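Local coordinates for 4-alpha-glucanotransferase (Streptococcus agalactiae, PDB 6M6T), which is an amylomaltase, also called disproportionating enzyme, built on a TIM-barrel fold with two pockets that hold glycan, at residues V190-Y193 against F194-Q198; K197-F200 against E201-E204. All blocks are in the same frame, centred on the assembly; numbering follows the deposited sequence.

Contact 1: V190-Y193 against F194-Q198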
loop_
_atom_site.group_PDB
_atom_site.type_symbol
_atom_site.label_atom_id
_atom_site.label_comp_id
_atom_site.label_asym_id
_atom_site.label_seq_id
_atom_site.Cartn_x
_atom_site.Cartn_y
_atom_site.Cartn_z
ATOM N N VAL A 190 20.092 -9.967 -1.734
ATOM C CA VAL A 190 20.039 -10.573 -0.416
ATOM C C VAL A 190 19.050 -9.823 0.469
ATOM O O VAL A 190 18.307 -10.432 1.250
ATOM C CB VAL A 190 21.461 -10.642 0.185
ATOM C CG1 VAL A 190 21.425 -11.006 1.662
ATOM C CG2 VAL A 190 22.326 -11.662 -0.577
ATOM N N THR A 191 18.997 -8.497 0.351
ATOM C CA THR A 191 17.985 -7.783 1.121
ATOM C C THR A 191 16.580 -8.184 0.681
ATOM O O THR A 191 15.682 -8.298 1.523
ATOM C CB THR A 191 18.181 -6.266 1.035
ATOM O OG1 THR A 191 18.222 -5.841 -0.337
ATOM C CG2 THR A 191 19.467 -5.866 1.741
ATOM N N GLN A 192 16.369 -8.452 -0.614
ATOM C CA GLN A 192 15.054 -8.952 -1.025
ATOM C C GLN A 192 14.781 -10.329 -0.420
ATOM O O GLN A 192 13.641 -10.627 -0.021
ATOM C CB GLN A 192 14.937 -8.985 -2.553
ATOM C CG GLN A 192 14.672 -7.610 -3.221
ATOM C CD GLN A 192 13.548 -6.800 -2.560
ATOM O OE1 GLN A 192 12.375 -7.188 -2.580
ATOM N NE2 GLN A 192 13.912 -5.657 -1.990
ATOM N N TYR A 193 15.823 -11.165 -0.316
ATOM C CA TYR A 193 15.663 -12.472 0.320
ATOM C C TYR A 193 15.252 -12.322 1.781
ATOM O O TYR A 193 14.372 -13.049 2.271
ATOM C CB TYR A 193 16.959 -13.276 0.206
ATOM C CG TYR A 193 17.026 -14.503 1.107
ATOM C CD1 TYR A 193 16.407 -15.699 0.743
ATOM C CD2 TYR A 193 17.724 -14.471 2.320
ATOM C CE1 TYR A 193 16.472 -16.820 1.564
ATOM C CE2 TYR A 193 17.789 -15.590 3.143
ATOM C CZ TYR A 193 17.160 -16.758 2.762
ATOM O OH TYR A 193 17.223 -17.867 3.574
ATOM N N PHE A 194 15.877 -11.375 2.486
ATOM C CA PHE A 194 15.514 -11.094 3.873
ATOM C C PHE A 194 14.058 -10.692 3.981
ATOM O O PHE A 194 13.301 -11.238 4.797
ATOM C CB PHE A 194 16.380 -9.971 4.424
ATOM C CG PHE A 194 17.764 -10.375 4.707
ATOM C CD1 PHE A 194 18.041 -11.666 5.133
ATOM C CD2 PHE A 194 18.794 -9.472 4.568
ATOM C CE1 PHE A 194 19.324 -12.052 5.403
ATOM C CE2 PHE A 194 20.072 -9.851 4.830
ATOM C CZ PHE A 194 20.346 -11.144 5.252
ATOM N N PHE A 195 13.672 -9.681 3.202
ATOM C CA PHE A 195 12.290 -9.243 3.149
ATOM C C PHE A 195 11.350 -10.425 3.051
ATOM O O PHE A 195 10.467 -10.599 3.890
ATOM C CB PHE A 195 12.063 -8.314 1.959
ATOM C CG PHE A 195 10.786 -7.550 2.049
ATOM C CD1 PHE A 195 9.597 -8.100 1.582
ATOM C CD2 PHE A 195 10.761 -6.285 2.633
ATOM C CE1 PHE A 195 8.406 -7.394 1.683
ATOM C CE2 PHE A 195 9.578 -5.567 2.734
ATOM C CZ PHE A 195 8.394 -6.115 2.256
ATOM N N TYR A 196 11.514 -11.230 2.006
ATOM C CA TYR A 196 10.512 -12.256 1.759
ATOM C C TYR A 196 10.518 -13.320 2.852
ATOM O O TYR A 196 9.447 -13.757 3.286
ATOM C CB TYR A 196 10.710 -12.863 0.374
ATOM C CG TYR A 196 9.985 -12.054 -0.664
ATOM C CD1 TYR A 196 10.372 -10.742 -0.928
ATOM C CD2 TYR A 196 8.892 -12.579 -1.358
ATOM C CE1 TYR A 196 9.713 -9.971 -1.873
ATOM C CE2 TYR A 196 8.216 -11.813 -2.308
ATOM C CZ TYR A 196 8.636 -10.508 -2.551
ATOM O OH TYR A 196 7.989 -9.729 -3.473
ATOM N N LYS A 197 11.704 -13.732 3.329
ATOM C CA LYS A 197 11.786 -14.691 4.436
ATOM C C LYS A 197 11.002 -14.200 5.661
ATOM O O LYS A 197 10.114 -14.901 6.178
ATOM C CB LYS A 197 13.263 -14.937 4.771
ATOM C CG LYS A 197 13.574 -16.127 5.674
ATOM C CD LYS A 197 14.535 -15.707 6.796
ATOM C CE LYS A 197 15.512 -16.818 7.164
ATOM N NZ LYS A 197 14.802 -18.109 7.374
ATOM N N GLN A 198 11.279 -12.962 6.098
ATOM C CA GLN A 198 10.603 -12.396 7.267
ATOM C C GLN A 198 9.113 -12.191 7.014
ATOM O O GLN A 198 8.271 -12.546 7.858
ATOM C CB GLN A 198 11.279 -11.081 7.670
ATOM C CG GLN A 198 12.775 -11.282 7.848
ATOM C CD GLN A 198 13.424 -10.353 8.849
ATOM O OE1 GLN A 198 12.949 -9.251 9.106
ATOM N NE2 GLN A 198 14.543 -10.799 9.415
#
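The F194 ring has V190 O over one face. That oxygen stands 3.4 Å above the ring plane and is offset toward the rim. The valine side chain comes to the same face, near the CE2-CZ rim, with V190 CG1 3.6 Å from F194 CE2. V190 and F194 lie side by side and point the same way. Near CD1, Y193 CD2 comes obliquely to 4.0 Å from F194 CD1, and the two rings do not stack. F194 has CG anti to its carbonyl carbon (chi1 -74°), which swings the ring back toward V190 one turn earlier.

The Y196 ring is approached at its edge. Q192 O lies near the ring plane, 3.4 Å from Y196 CD1. The Q192 chain bends at chi2, and OE1 reaches 3.9 Å from Y196 CE1. The amide and the ring are turned 69° apart, so they do not lie flat on each other. Both polar ends are held by one nearby loop: Q192 OE1 accepts from G67 N, and Y196 OH bonds to V65 O. Y193 runs alongside K197, and Y193 OH comes to 4.1 Å from K197 CE, a carbon.

Four backbone bonds tie the two turns together, F194 N to V190 O, F195 N to T191 O, Y196 N to Q192 O and K197 N to Y193 O. Each spans four residues. V190 and Y193 also pack against helices 105-122 and 126-134, and the Y193 ring meets F133 edge-to-face. The repeated i to i+4 bonding is that of a regular alpha helix. Here it forms a mostly buried part of helix 182-208, the last helix before the barrel strand 212-217.

Contact 2: K197-F200 against E201-E204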
loop_
_atom_site.group_PDB
_atom_site.type_symbol
_atom_site.label_atom_id
_atom_site.label_comp_id
_atom_site.label_asym_id
_atom_site.label_seq_id
_atom_site.Cartn_x
_atom_site.Cartn_y
_atom_site.Cartn_z
ATOM N N LYS A 197 11.704 -13.732 3.329
ATOM C CA LYS A 197 11.786 -14.691 4.436
ATOM C C LYS A 197 11.002 -14.200 5.661
ATOM O O LYS A 197 10.114 -14.901 6.178
ATOM C CB LYS A 197 13.263 -14.937 4.771
ATOM C CG LYS A 197 13.574 -16.127 5.674
ATOM C CD LYS A 197 14.535 -15.707 6.796
ATOM C CE LYS A 197 15.512 -16.818 7.164
ATOM N NZ LYS A 197 14.802 -18.109 7.374
ATOM N N GLN A 198 11.279 -12.962 6.098
ATOM C CA GLN A 198 10.603 -12.396 7.267
ATOM C C GLN A 198 9.113 -12.191 7.014
ATOM O O GLN A 198 8.271 -12.546 7.858
ATOM C CB GLN A 198 11.279 -11.081 7.670
ATOM C CG GLN A 198 12.775 -11.282 7.848
ATOM C CD GLN A 198 13.424 -10.353 8.849
ATOM O OE1 GLN A 198 12.949 -9.251 9.106
ATOM N NE2 GLN A 198 14.543 -10.799 9.415
ATOM N N TRP A 199 8.767 -11.626 5.851
ATOM C CA TRP A 199 7.370 -11.350 5.555
ATOM C C TRP A 199 6.545 -12.630 5.519
ATOM O O TRP A 199 5.424 -12.663 6.027
ATOM C CB TRP A 199 7.213 -10.612 4.226
ATOM C CG TRP A 199 5.806 -10.795 3.771
ATOM C CD1 TRP A 199 5.335 -11.708 2.866
ATOM C CD2 TRP A 199 4.669 -10.115 4.290
ATOM N NE1 TRP A 199 3.966 -11.611 2.777
ATOM C CE2 TRP A 199 3.537 -10.640 3.644
ATOM C CE3 TRP A 199 4.500 -9.104 5.235
ATOM C CZ2 TRP A 199 2.258 -10.189 3.915
ATOM C CZ3 TRP A 199 3.234 -8.646 5.492
ATOM C CH2 TRP A 199 2.125 -9.188 4.836
ATOM N N PHE A 200 7.053 -13.682 4.890
ATOM C CA PHE A 200 6.249 -14.890 4.818
ATOM C C PHE A 200 6.195 -15.597 6.163
ATOM O O PHE A 200 5.187 -16.241 6.474
ATOM C CB PHE A 200 6.757 -15.792 3.695
ATOM C CG PHE A 200 6.172 -15.424 2.333
ATOM C CD1 PHE A 200 4.785 -15.383 2.148
ATOM C CD2 PHE A 200 6.995 -15.070 1.267
ATOM C CE1 PHE A 200 4.236 -15.033 0.940
ATOM C CE2 PHE A 200 6.459 -14.724 0.053
ATOM C CZ PHE A 200 5.064 -14.707 -0.119
ATOM N N GLU A 201 7.226 -15.436 7.004
ATOM C CA GLU A 201 7.089 -15.861 8.396
ATOM C C GLU A 201 5.906 -15.168 9.070
ATOM O O GLU A 201 5.079 -15.816 9.729
ATOM C CB GLU A 201 8.377 -15.577 9.161
ATOM C CG GLU A 201 9.360 -16.741 9.181
ATOM C CD GLU A 201 10.751 -16.295 9.602
ATOM O OE1 GLU A 201 11.733 -17.005 9.267
ATOM O OE2 GLU A 201 10.850 -15.219 10.251
ATOM N N LEU A 202 5.821 -13.844 8.925
ATOM C CA LEU A 202 4.715 -13.107 9.533
ATOM C C LEU A 202 3.363 -13.535 8.954
ATOM O O LEU A 202 2.389 -13.744 9.692
ATOM C CB LEU A 202 4.920 -11.605 9.362
ATOM C CG LEU A 202 3.781 -10.842 10.038
ATOM C CD1 LEU A 202 3.823 -11.093 11.528
ATOM C CD2 LEU A 202 3.823 -9.351 9.747
ATOM N N LYS A 203 3.277 -13.657 7.630
ATOM C CA LYS A 203 2.021 -14.083 7.025
ATOM C C LYS A 203 1.633 -15.490 7.479
ATOM O O LYS A 203 0.445 -15.782 7.634
ATOM C CB LYS A 203 2.109 -13.995 5.493
ATOM C CG LYS A 203 0.995 -14.720 4.737
ATOM C CD LYS A 203 0.560 -13.981 3.489
ATOM C CE LYS A 203 -0.567 -14.724 2.783
ATOM N NZ LYS A 203 -0.058 -15.845 1.953
ATOM N N GLU A 204 2.610 -16.361 7.739
ATOM C CA GLU A 204 2.281 -17.703 8.205
ATOM C C GLU A 204 1.775 -17.683 9.652
ATOM O O GLU A 204 0.783 -18.347 9.976
ATOM C CB GLU A 204 3.504 -18.620 8.054
ATOM C CG GLU A 204 3.190 -20.119 8.067
ATOM C CD GLU A 204 3.280 -20.750 9.459
ATOM O OE1 GLU A 204 3.364 -19.989 10.451
ATOM O OE2 GLU A 204 3.257 -22.005 9.563
#
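W199 and K203 meet on the buried, better-packed side of this turn. K203 CB sits 3.8 Å above the indole plane, offset toward the rim near CE2 and CZ2, and the two side chains cross at a slant. The lysine chain then passes off the ring, with K203 CD 4.2 Å from W199 CZ2. The indole lies there because CG of W199 is turned away from its own backbone N (chi1 160°). L202 adds a looser touch, with CD2 4.4 Å from W199 CZ3. W199 CD1 in turn lies over the centre of the F200 ring. K203 NZ approaches that ring at its edge, near the plane, 4.5 Å from F200 CE1. The ammonium has a weak bond to K288 O and a long ion pair with D291.

The other side is looser and more polar. K197 NZ and E201 OE1 are 3.8 Å apart, a long and weak salt bridge between side chains that run alongside each other. E204 is exposed, and its carboxylate leads away from the turn toward D208, a like charge.

The backbone is regular across both sides. E201, L202, K203 and E204 donate their N-H to the carbonyls of K197, Q198, W199 and F200; the last bond is the most bent, at 146°.

L202 packs on A29, Y30 and V33, and so joins helix 182-208 to helix 27-38. W199 NE1 makes a weak bond to M289 O, at the end of helix 277-289 and close to barrel strand 292-295.

How the contacts relate
Contacts 1 and 2 are successive parts of helix 182-208, with centres about 10 Å apart. They share K197 and Q198. Contact 1 is the more buried: six of its eight touching residues are buried and none is exposed. Its side chains are mainly aromatic and aliphatic, and Q192 and Y196 bond to main-chain atoms of a nearby loop. Contact 2 is partly buried. K197, E201 and E204 lie on its more open side, while K203 lies on the indole. The ion pairs found, K197 with E201 and K203 with D291, are long and weak. Contact 1 faces helices 105-122 and 126-134. Contact 2 faces helix 27-38 and the region before strand 292-295.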